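Local coordinates for glycosyl hydrolase family 62 protein (Coprinopsis cinerea, PDB 5B6T) that probably hydrolyses terminal alpha-L-arabinofuranosyl residues from arabinoxylan, as a fungal alpha-L-arabinofuranosidase of glycoside hydrolase family 62, at residues 78-83 / 98-103. Sequence-based numbering, arbitrary orientation.
Sequences TGYRAA and VYQNGN
Tyr80 and Gln100 meet beside the open end of an antiparallel beta hairpin, strands 82-89 and 94-100, which form part of one blade of the five-bladed beta-propeller of this family. Two backbone bonds fix the register: Ala82 N donates to Gln100 O (3.1 Å) and Gln100 N to Ala82 O (3.0 Å), making Ala82 and Gln100 a hydrogen-bonded pair with side chains on the same sheet face. On that face the Gln100 chain bends at chi2 (-139°), carrying its amide over Ala82, with NE2 3.8 Å from Ala82 CB. Gln100 NE2 then donates a nearly straight hydrogen bond to Tyr80 OH (3.0 Å, 177° at the hydrogen), the hydroxyl oxygen lying in the amide plane; ring and amide are turned 29° apart. Gln100 OE1, the other amide branch, accepts a hydrogen bond from Asp143 N of the neighbouring blade and lies 3.6 Å from Ala83 CB. A leucine in place of Gln100 would probably leave Tyr80 OH without its amide donor and Asp143 N without its side-chain acceptor, unfastening this link between blades. On the side of the backbone pair away from the Gln100 amide, Arg81 and Tyr99 extend alongside each other, Arg81 CG resting 3.6 Å from Tyr99 CE2, while Tyr99 OH is hydrogen-bonded to Ser107 OG. Arg81 turns its guanidinium back on its own loop, where Arg81 NH1 donates to Tyr80 O (2.9 Å) from above the carbonyl plane.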
# COMPACT_ATOMS: atom_id res chain seq x y z
N THR A 78 3.85 20.55 -4.47
CA THR A 78 4.77 20.42 -3.37
C THR A 78 4.06 20.42 -2.03
O THR A 78 2.87 20.72 -1.91
CB THR A 78 5.82 21.56 -3.37
OG1 THR A 78 5.14 22.82 -3.33
CG2 THR A 78 6.73 21.48 -4.58
N GLY A 79 4.82 20.01 -1.03
CA GLY A 79 4.33 19.82 0.30
C GLY A 79 4.37 18.35 0.61
O GLY A 79 4.83 17.56 -0.19
N TYR A 80 3.91 18.00 1.80
CA TYR A 80 3.92 16.62 2.25
C TYR A 80 2.79 15.83 1.58
O TYR A 80 1.61 16.21 1.68
CB TYR A 80 3.75 16.58 3.76
CG TYR A 80 3.61 15.20 4.34
CD1 TYR A 80 4.72 14.45 4.67
CD2 TYR A 80 2.36 14.65 4.53
CE1 TYR A 80 4.59 13.17 5.19
CE2 TYR A 80 2.22 13.37 5.04
CZ TYR A 80 3.34 12.66 5.38
OH TYR A 80 3.21 11.39 5.89
N ARG A 81 3.17 14.74 0.91
CA ARG A 81 2.22 13.72 0.44
C ARG A 81 2.96 12.39 0.56
O ARG A 81 4.15 12.32 0.26
CB ARG A 81 1.77 13.92 -1.02
CG ARG A 81 0.96 15.17 -1.30
CD ARG A 81 1.86 16.30 -1.76
NE ARG A 81 1.11 17.47 -2.24
CZ ARG A 81 0.52 18.36 -1.47
NH1 ARG A 81 0.56 18.26 -0.14
NH2 ARG A 81 -0.07 19.40 -2.02
N ALA A 82 2.25 11.35 0.98
CA ALA A 82 2.89 10.03 1.14
C ALA A 82 1.91 8.88 1.04
O ALA A 82 0.72 9.05 1.35
CB ALA A 82 3.66 9.94 2.44
N ALA A 83 2.44 7.74 0.63
CA ALA A 83 1.76 6.43 0.66
C ALA A 83 0.54 6.37 -0.25
O ALA A 83 -0.62 6.40 0.20
CB ALA A 83 1.46 5.98 2.10
N VAL A 98 -5.12 8.03 -3.95
CA VAL A 98 -5.40 8.22 -2.55
C VAL A 98 -4.06 8.23 -1.82
O VAL A 98 -3.15 7.47 -2.16
CB VAL A 98 -6.33 7.11 -2.05
CG1 VAL A 98 -6.42 7.09 -0.52
CG2 VAL A 98 -7.69 7.28 -2.66
N TYR A 99 -3.92 9.13 -0.85
CA TYR A 99 -2.67 9.29 -0.10
C TYR A 99 -2.95 10.13 1.16
O TYR A 99 -4.11 10.55 1.39
CB TYR A 99 -1.58 9.96 -0.97
CG TYR A 99 -2.06 11.24 -1.63
CD1 TYR A 99 -2.65 11.21 -2.88
CD2 TYR A 99 -1.88 12.49 -1.03
CE1 TYR A 99 -3.11 12.35 -3.49
CE2 TYR A 99 -2.33 13.65 -1.65
CZ TYR A 99 -2.93 13.58 -2.90
OH TYR A 99 -3.41 14.71 -3.53
N GLN A 100 -1.90 10.36 1.95
CA GLN A 100 -2.05 11.19 3.15
C GLN A 100 -1.29 12.50 2.97
O GLN A 100 -0.24 12.56 2.32
CB GLN A 100 -1.52 10.44 4.38
CG GLN A 100 -0.01 10.26 4.38
CD GLN A 100 0.47 8.90 4.85
OE1 GLN A 100 -0.18 7.88 4.66
NE2 GLN A 100 1.62 8.88 5.46
N ASN A 101 -1.83 13.56 3.55
CA ASN A 101 -1.21 14.86 3.55
C ASN A 101 -1.33 15.52 4.92
O ASN A 101 -1.21 16.75 5.02
CB ASN A 101 -1.85 15.76 2.48
CG ASN A 101 -3.27 16.17 2.82
OD1 ASN A 101 -3.94 15.54 3.65
ND2 ASN A 101 -3.74 17.21 2.14
N GLY A 102 -1.54 14.73 5.96
CA GLY A 102 -1.99 15.21 7.28
C GLY A 102 -3.47 14.89 7.52
O GLY A 102 -3.93 14.72 8.68
N ASN A 103 -4.21 14.79 6.42
CA ASN A 103 -5.58 14.28 6.37
C ASN A 103 -5.57 13.06 5.43
O ASN A 103 -4.50 12.66 4.93
CB ASN A 103 -6.49 15.42 5.88
CG ASN A 103 -7.96 15.24 6.23
OD1 ASN A 103 -8.52 14.13 6.32
ND2 ASN A 103 -8.63 16.37 6.36
O HOH W 1 -1.90 7.07 2.56